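Local coordinates for oligopeptide-binding protein oppA (Lactococcus lactis, PDB 3DRF) that binds oligopeptides in a large cavity and delivers them to the OppABCDF ABC transporter for uptake into the cell, at residues N421-A426 with G445-F450; N451-H456 with D467-S472. All blocks are in the same frame, centred on the assembly; numbering follows the deposited sequence.

Contact 1: N421-A426 with G445-F450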
ATOM      1  N   ASN A 421       4.067  17.139 -14.814  1.00 11.43           N
ATOM      2  CA  ASN A 421       3.963  16.392 -16.063  1.00 10.98           C
ATOM      3  C   ASN A 421       2.749  15.447 -16.171  1.00 10.51           C
ATOM      4  O   ASN A 421       2.548  14.801 -17.198  1.00  9.92           O
ATOM      5  CB  ASN A 421       5.222  15.565 -16.283  1.00 11.12           C
ATOM      6  CG  ASN A 421       6.504  16.396 -16.175  1.00 12.55           C
ATOM      7  OD1 ASN A 421       6.583  17.436 -16.741  1.00 14.46           O
ATOM      8  ND2 ASN A 421       7.488  15.841 -15.544  1.00 12.99           N
ATOM      9  N   ALA A 422       1.959  15.344 -15.102  1.00 10.28           N
ATOM     10  CA  ALA A 422       0.890  14.336 -15.069  1.00  9.72           C
ATOM     11  C   ALA A 422      -0.152  14.520 -16.179  1.00 10.15           C
ATOM     12  O   ALA A 422      -0.576  13.586 -16.768  1.00  9.56           O
ATOM     13  CB  ALA A 422       0.216  14.322 -13.665  1.00 10.25           C
ATOM     14  N   GLU A 423      -0.531  15.755 -16.468  1.00 10.51           N
ATOM     15  CA  GLU A 423      -1.497  16.013 -17.550  1.00 12.04           C
ATOM     16  C   GLU A 423      -0.918  15.592 -18.920  1.00 10.81           C
ATOM     17  O   GLU A 423      -1.575  14.937 -19.690  1.00 10.21           O
ATOM     18  CB  GLU A 423      -1.889  17.510 -17.630  1.00 13.61           C
ATOM     19  CG  GLU A 423      -2.541  18.114 -16.453  1.00 18.31           C
ATOM     20  CD  GLU A 423      -4.024  18.188 -16.606  1.00 23.35           C
ATOM     21  OE1 GLU A 423      -4.592  17.666 -17.608  1.00 26.43           O
ATOM     22  OE2 GLU A 423      -4.550  18.764 -15.645  1.00 27.09           O
ATOM     23  N   THR A 424       0.319  15.967 -19.134  1.00 10.43           N
ATOM     24  CA  THR A 424       1.043  15.635 -20.360  1.00 10.54           C
ATOM     25  C   THR A 424       1.105  14.105 -20.550  1.00  9.21           C
ATOM     26  O   THR A 424       0.833  13.584 -21.583  1.00  8.97           O
ATOM     27  CB  THR A 424       2.475  16.235 -20.317  1.00 11.02           C
ATOM     28  OG1 THR A 424       2.363  17.664 -20.312  1.00 13.01           O
ATOM     29  CG2 THR A 424       3.272  15.836 -21.551  1.00 11.75           C
ATOM     30  N   ILE A 425       1.444  13.402 -19.492  1.00  8.50           N
ATOM     31  CA  ILE A 425       1.610  11.947 -19.555  1.00  8.68           C
ATOM     32  C   ILE A 425       0.261  11.272 -19.810  1.00  7.97           C
ATOM     33  O   ILE A 425       0.194  10.446 -20.664  1.00  8.27           O
ATOM     34  CB  ILE A 425       2.289  11.403 -18.263  1.00  8.84           C
ATOM     35  CG1 ILE A 425       3.743  11.860 -18.247  1.00  8.85           C
ATOM     36  CG2 ILE A 425       2.180   9.883 -18.219  1.00  9.26           C
ATOM     37  CD1 ILE A 425       4.393  11.692 -16.873  1.00 10.76           C
ATOM     38  N   ALA A 426      -0.782  11.679 -19.103  1.00  8.21           N
ATOM     39  CA  ALA A 426      -2.114  11.100 -19.339  1.00  8.65           C
ATOM     40  C   ALA A 426      -2.603  11.345 -20.779  1.00  8.57           C
ATOM     41  O   ALA A 426      -3.096  10.480 -21.397  1.00  8.48           O
ATOM     42  CB  ALA A 426      -3.107  11.658 -18.304  1.00  9.07           C
ATOM     43  N   GLY A 445     -13.323  15.191 -17.365  1.00 10.67           N
ATOM     44  CA  GLY A 445     -12.480  16.073 -18.178  1.00 11.25           C
ATOM     45  C   GLY A 445     -11.257  16.614 -17.470  1.00 11.40           C
ATOM     46  O   GLY A 445     -10.698  17.565 -17.896  1.00 13.12           O
ATOM     47  N   LYS A 446     -10.865  15.993 -16.352  1.00 10.94           N
ATOM     48  CA  LYS A 446      -9.716  16.458 -15.586  1.00 11.16           C
ATOM     49  C   LYS A 446      -9.070  15.307 -14.813  1.00 10.22           C
ATOM     50  O   LYS A 446      -9.594  14.267 -14.728  1.00 10.90           O
ATOM     51  CB  LYS A 446     -10.221  17.491 -14.563  1.00 12.02           C
ATOM     52  CG  LYS A 446     -11.221  16.954 -13.623  1.00 14.83           C
ATOM     53  CD  LYS A 446     -11.537  18.087 -12.637  1.00 18.45           C
ATOM     54  CE  LYS A 446     -11.986  17.565 -11.408  1.00 20.69           C
ATOM     55  NZ  LYS A 446     -11.059  16.814 -10.603  1.00 21.50           N
ATOM     56  N   LEU A 447      -7.937  15.597 -14.218  1.00  9.94           N
ATOM     57  CA  LEU A 447      -7.253  14.651 -13.323  1.00  9.71           C
ATOM     58  C   LEU A 447      -7.918  14.620 -11.963  1.00  9.41           C
ATOM     59  O   LEU A 447      -8.384  15.579 -11.483  1.00 10.53           O
ATOM     60  CB  LEU A 447      -5.783  15.057 -13.203  1.00  9.80           C
ATOM     61  CG  LEU A 447      -4.959  15.068 -14.499  1.00 10.47           C
ATOM     62  CD1 LEU A 447      -3.480  15.464 -14.114  1.00 12.05           C
ATOM     63  CD2 LEU A 447      -5.028  13.724 -15.191  1.00 12.56           C
ATOM     64  N   MET A 448      -7.907  13.467 -11.328  1.00  8.54           N
ATOM     65  CA  MET A 448      -8.649  13.262 -10.084  1.00  8.97           C
ATOM     66  C   MET A 448      -7.749  13.453  -8.861  1.00  8.98           C
ATOM     67  O   MET A 448      -6.698  12.891  -8.779  1.00  9.64           O
ATOM     68  CB  MET A 448      -9.236  11.830 -10.090  1.00  9.09           C
ATOM     69  CG  MET A 448     -10.257  11.606  -8.942  1.00 10.61           C
ATOM     70  SD  MET A 448     -11.115  10.024  -9.046  1.00 12.33           S
ATOM     71  CE  MET A 448     -12.215  10.347 -10.436  1.00 14.12           C
ATOM     72  N   GLU A 449      -8.214  14.244  -7.920  1.00  8.97           N
ATOM     73  CA  GLU A 449      -7.510  14.476  -6.628  1.00  8.98           C
ATOM     74  C   GLU A 449      -7.392  13.138  -5.823  1.00  8.43           C
ATOM     75  O   GLU A 449      -8.271  12.313  -5.834  1.00  8.89           O
ATOM     76  CB  GLU A 449      -8.292  15.549  -5.825  1.00 10.33           C
ATOM     77  CG  GLU A 449      -7.638  15.957  -4.480  1.00 11.12           C
ATOM     78  CD  GLU A 449      -8.070  15.097  -3.301  1.00 11.95           C
ATOM     79  OE1 GLU A 449      -9.186  14.601  -3.316  1.00 12.62           O
ATOM     80  OE2 GLU A 449      -7.275  14.971  -2.402  1.00 12.64           O
ATOM     81  N   PHE A 450      -6.259  12.984  -5.176  1.00  8.70           N
ATOM     82  CA  PHE A 450      -5.897  11.699  -4.564  1.00  8.71           C
ATOM     83  C   PHE A 450      -6.877  11.150  -3.485  1.00  8.95           C
ATOM     84  O   PHE A 450      -7.287  10.048  -3.570  1.00  9.13           O
ATOM     85  CB  PHE A 450      -4.479  11.748  -4.013  1.00  9.20           C
ATOM     86  CG  PHE A 450      -4.056  10.461  -3.309  1.00  9.37           C
ATOM     87  CD1 PHE A 450      -3.801   9.274  -4.004  1.00 10.59           C
ATOM     88  CD2 PHE A 450      -3.917  10.444  -1.952  1.00 11.18           C
ATOM     89  CE1 PHE A 450      -3.402   8.105  -3.301  1.00 11.52           C
ATOM     90  CE2 PHE A 450      -3.509   9.299  -1.278  1.00 12.37           C
ATOM     91  CZ  PHE A 450      -3.261   8.142  -1.954  1.00 12.48           C
TER
HETATM   92  O   HOH W   1      -6.869  18.060 -15.281  1.00 27.33           O
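Leu447 reaches from the loop ahead of helix 450-458 to the first turns of helix 422-435 and takes part in every direct contact between the two segments. Its two methyl groups divide the work. CD1 lies 3.9 Å from Ala422 CB, and CD2 lies 4.2 Å from Ala426 CB. The two alanines stand one helical turn apart, so the branched end of the leucine meets two successive turns of one helix face. Glu423 adds its aliphatic part beside them. Its CG comes to 3.7 Å from Leu447 CD1, and its carboxylate carbon CD lies equally close to that methyl. With CG anti to the carbonyl carbon (chi1 -61°) and a bend at chi2 (-99°), the glutamate chain turns across the leucine. With an alanine in the leucine's place, Ala422 and Ala426 would probably lose their apolar partner, and a gap is likely to open between helix and loop.

The polar link runs through water. Water 1 donates to Glu423 OE2 at 2.5 Å and accepts from Leu447 N at 2.9 Å. The carboxylate thus serves the backbone of the same residue whose side chain it touches. The side chain of Lys446 curls round so that NZ donates to the carbonyl O of the next residue, Leu447 (3.1 Å).

In this peptide-binding fold, the loop leads to Glu449, whose side chain caps the start of helix 450-458. The backbone of Met448 bonds to Ala415 and Val417. Ile425 packs on helix 342-349. The contact therefore joins the start of helix 422-435 to the loop between strand 439-442 and helix 450-458.

Contact 2: N451-H456 with D467-S472; sequences NSWVDH and DITDGS
Trp453 extends from helix 450-458 to strand 468-474 and anchors a helix packed against the sheet, in the Venus fly-trap fold of the periplasmic-binding-protein type. The helix 451-456 and strand 468-472 segments approach to 11.2 Å between axes and are turned 108° to each other. A large side chain has to bridge that distance. Trp453 does so with CG anti to the backbone N (chi1 178°), which sends the indole away from the helix to the strand.

The close part of the contact is buried and small. The six-membered ring of the indole meets the strand backbone obliquely. Its CZ2 is 3.3 Å from Asp470 O, and its CH2 is 3.9 Å from Gly471 CA. Trp453 also packs on an apolar side chain of the bound peptide, and Ser472 bonds to the peptide backbone, so both segments help line the binding cavity.

The outer side is looser. Ser452 and Asp455 sit on exposed parts of the helix and do not touch the strand. Asp470 turns its carboxylate away from the tryptophan, and its OD2 bonds to Tyr413 OH.

Thr469 OG1 is shared between a hydrogen bond to Ala414 O and one from the indole. Trp453 NE1 donates to Thr469 OG1 at 2.8 Å. The N-H...O angle is 158°, and the oxygen lies at the indole edge, close to the ring plane.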
ATOM      1  N   ASN A 451      -7.234  11.980  -2.504  1.00  9.04           N
ATOM      2  CA  ASN A 451      -8.151  11.509  -1.459  1.00  9.54           C
ATOM      3  C   ASN A 451      -9.517  11.120  -2.063  1.00  9.63           C
ATOM      4  O   ASN A 451     -10.052  10.135  -1.684  1.00  9.82           O
ATOM      5  CB  ASN A 451      -8.302  12.560  -0.319  1.00  9.68           C
ATOM      6  CG  ASN A 451      -7.017  12.781   0.486  1.00 10.59           C
ATOM      7  OD1 ASN A 451      -6.172  11.941   0.596  1.00 10.80           O
ATOM      8  ND2 ASN A 451      -6.910  13.968   1.053  1.00 10.66           N
ATOM      9  N   SER A 452     -10.001  11.897  -3.013  0.50  9.80           N
ATOM     10  CA  SER A 452     -11.239  11.582  -3.737  0.50 10.12           C
ATOM     11  C   SER A 452     -11.122  10.240  -4.467  0.50  9.49           C
ATOM     12  O   SER A 452     -12.035   9.407  -4.427  0.50  8.97           O
ATOM     13  CB  SER A 452     -11.561  12.692  -4.740  0.50 10.34           C
ATOM     14  OG  SER A 452     -11.958  13.883  -4.083  0.50 13.01           O
ATOM     15  N   TRP A 453      -9.991  10.037  -5.113  1.00  9.07           N
ATOM     16  CA  TRP A 453      -9.742   8.786  -5.864  1.00  8.18           C
ATOM     17  C   TRP A 453      -9.764   7.569  -4.918  1.00  8.22           C
ATOM     18  O   TRP A 453     -10.349   6.596  -5.204  1.00  7.93           O
ATOM     19  CB  TRP A 453      -8.411   8.884  -6.578  1.00  8.20           C
ATOM     20  CG  TRP A 453      -8.019   7.603  -7.357  1.00  7.65           C
ATOM     21  CD1 TRP A 453      -8.356   7.280  -8.616  1.00  7.78           C
ATOM     22  CD2 TRP A 453      -7.223   6.553  -6.866  1.00  9.03           C
ATOM     23  NE1 TRP A 453      -7.815   6.090  -8.952  1.00  8.81           N
ATOM     24  CE2 TRP A 453      -7.098   5.606  -7.896  1.00  9.24           C
ATOM     25  CE3 TRP A 453      -6.573   6.328  -5.657  1.00 10.80           C
ATOM     26  CZ2 TRP A 453      -6.377   4.414  -7.746  1.00  9.98           C
ATOM     27  CZ3 TRP A 453      -5.843   5.165  -5.512  1.00 11.83           C
ATOM     28  CH2 TRP A 453      -5.740   4.218  -6.568  1.00 10.96           C
ATOM     29  N   VAL A 454      -9.123   7.693  -3.770  1.00  8.09           N
ATOM     30  CA  VAL A 454      -9.104   6.606  -2.791  1.00  8.23           C
ATOM     31  C   VAL A 454     -10.548   6.272  -2.360  1.00  8.52           C
ATOM     32  O   VAL A 454     -10.926   5.123  -2.326  1.00  8.47           O
ATOM     33  CB  VAL A 454      -8.224   6.906  -1.534  1.00  8.41           C
ATOM     34  CG1 VAL A 454      -8.329   5.721  -0.513  1.00 10.28           C
ATOM     35  CG2 VAL A 454      -6.750   7.081  -1.937  1.00  9.38           C
ATOM     36  N   ASP A 455     -11.356   7.302  -2.088  1.00  8.78           N
ATOM     37  CA  ASP A 455     -12.787   7.088  -1.721  1.00  9.53           C
ATOM     38  C   ASP A 455     -13.505   6.348  -2.870  1.00  8.85           C
ATOM     39  O   ASP A 455     -14.239   5.446  -2.643  1.00  8.63           O
ATOM     40  CB  ASP A 455     -13.495   8.432  -1.419  1.00 10.69           C
ATOM     41  CG  ASP A 455     -13.042   9.058  -0.124  1.00 14.59           C
ATOM     42  OD1 ASP A 455     -12.472   8.386   0.727  1.00 18.22           O
ATOM     43  OD2 ASP A 455     -13.253  10.234  -0.083  1.00 17.95           O
ATOM     44  N   HIS A 456     -13.302   6.828  -4.074  1.00  8.80           N
ATOM     45  CA  HIS A 456     -13.925   6.203  -5.265  1.00  8.84           C
ATOM     46  C   HIS A 456     -13.572   4.715  -5.400  1.00  8.36           C
ATOM     47  O   HIS A 456     -14.396   3.975  -5.780  1.00  8.58           O
ATOM     48  CB  HIS A 456     -13.555   6.986  -6.543  1.00  9.25           C
ATOM     49  CG  HIS A 456     -14.635   7.014  -7.584  1.00  9.92           C
ATOM     50  ND1 HIS A 456     -15.851   7.612  -7.374  1.00 11.39           N
ATOM     51  CD2 HIS A 456     -14.656   6.555  -8.844  1.00 10.01           C
ATOM     52  CE1 HIS A 456     -16.579   7.486  -8.464  1.00 11.92           C
ATOM     53  NE2 HIS A 456     -15.885   6.841  -9.359  1.00 10.73           N
ATOM     54  N   ASP A 467     -13.510   3.200 -16.317  1.00  6.68           N
ATOM     55  CA  ASP A 467     -13.038   2.001 -16.980  1.00  6.12           C
ATOM     56  C   ASP A 467     -11.562   1.653 -16.739  1.00  5.96           C
ATOM     57  O   ASP A 467     -11.249   0.503 -16.564  1.00  6.27           O
ATOM     58  CB  ASP A 467     -13.281   2.121 -18.507  1.00  6.29           C
ATOM     59  CG  ASP A 467     -14.756   2.308 -18.836  1.00  7.15           C
ATOM     60  OD1 ASP A 467     -15.483   1.396 -18.502  1.00  7.57           O
ATOM     61  OD2 ASP A 467     -15.101   3.344 -19.398  1.00  8.02           O
ATOM     62  N   ILE A 468     -10.711   2.669 -16.794  1.00  5.86           N
ATOM     63  CA  ILE A 468      -9.249   2.501 -16.628  1.00  6.33           C
ATOM     64  C   ILE A 468      -8.857   3.477 -15.530  1.00  6.33           C
ATOM     65  O   ILE A 468      -9.319   4.579 -15.489  1.00  6.63           O
ATOM     66  CB  ILE A 468      -8.499   2.914 -17.921  1.00  6.31           C
ATOM     67  CG1 ILE A 468      -8.971   2.093 -19.152  1.00  6.39           C
ATOM     68  CG2 ILE A 468      -6.943   2.765 -17.760  1.00  7.64           C
ATOM     69  CD1 ILE A 468      -8.467   2.730 -20.510  1.00  8.54           C
ATOM     70  N   THR A 469      -7.965   3.057 -14.640  1.00  6.38           N
ATOM     71  CA  THR A 469      -7.329   3.961 -13.676  1.00  6.28           C
ATOM     72  C   THR A 469      -5.901   3.446 -13.445  1.00  6.49           C
ATOM     73  O   THR A 469      -5.545   2.413 -13.843  1.00  7.19           O
ATOM     74  CB  THR A 469      -8.176   4.135 -12.372  1.00  6.83           C
ATOM     75  OG1 THR A 469      -7.671   5.289 -11.673  1.00  6.70           O
ATOM     76  CG2 THR A 469      -8.001   2.935 -11.451  1.00  7.23           C
ATOM     77  N   ASP A 470      -5.130   4.262 -12.736  1.00  7.15           N
ATOM     78  CA  ASP A 470      -3.750   3.952 -12.317  1.00  7.45           C
ATOM     79  C   ASP A 470      -3.710   3.904 -10.813  1.00  8.03           C
ATOM     80  O   ASP A 470      -4.229   4.775 -10.179  1.00  9.05           O
ATOM     81  CB  ASP A 470      -2.797   5.062 -12.785  1.00  8.33           C
ATOM     82  CG  ASP A 470      -2.788   5.226 -14.302  1.00  8.32           C
ATOM     83  OD1 ASP A 470      -2.651   4.199 -14.970  1.00  8.96           O
ATOM     84  OD2 ASP A 470      -2.901   6.332 -14.763  1.00  9.71           O
ATOM     85  N   GLY A 471      -3.124   2.836 -10.278  1.00  7.79           N
ATOM     86  CA  GLY A 471      -2.877   2.739  -8.852  1.00  8.41           C
ATOM     87  C   GLY A 471      -1.369   2.625  -8.608  1.00  8.33           C
ATOM     88  O   GLY A 471      -0.592   2.337  -9.466  1.00 11.27           O
ATOM     89  N   SER A 472      -0.975   2.921  -7.392  0.50  8.23           N
ATOM     90  CA  SER A 472       0.414   2.747  -6.952  0.50  8.41           C
ATOM     91  C   SER A 472       0.361   2.224  -5.524  0.50  8.07           C
ATOM     92  O   SER A 472      -0.531   2.607  -4.759  0.50  7.99           O
ATOM     93  CB  SER A 472       1.190   4.066  -6.989  0.50  9.06           C
ATOM     94  OG  SER A 472       1.352   4.551  -8.316  0.50 11.51           O
TER

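How the contacts relate
The two contacts follow one another along the chain and do not cross. From the N-terminal side, helix 422-435 opens contact 1. The chain then passes through strand 439-442, and the loop at 445-450 closes contact 1. Helix 450-458 follows at once and opens contact 2, which closes when strand 468-474 begins. Strand 407-414 pairs with both 439-442 and 468-474, so the strand within the loop of contact 1 and the closing strand of contact 2 share one sheet. The contact centres are 12 Å apart. They meet where Met448 SD packs on Trp453 CA at 3.7 Å. Contact 1 lies farther from the centre of the chain than contact 2, which ties its helix to the sheet beside the bound peptide.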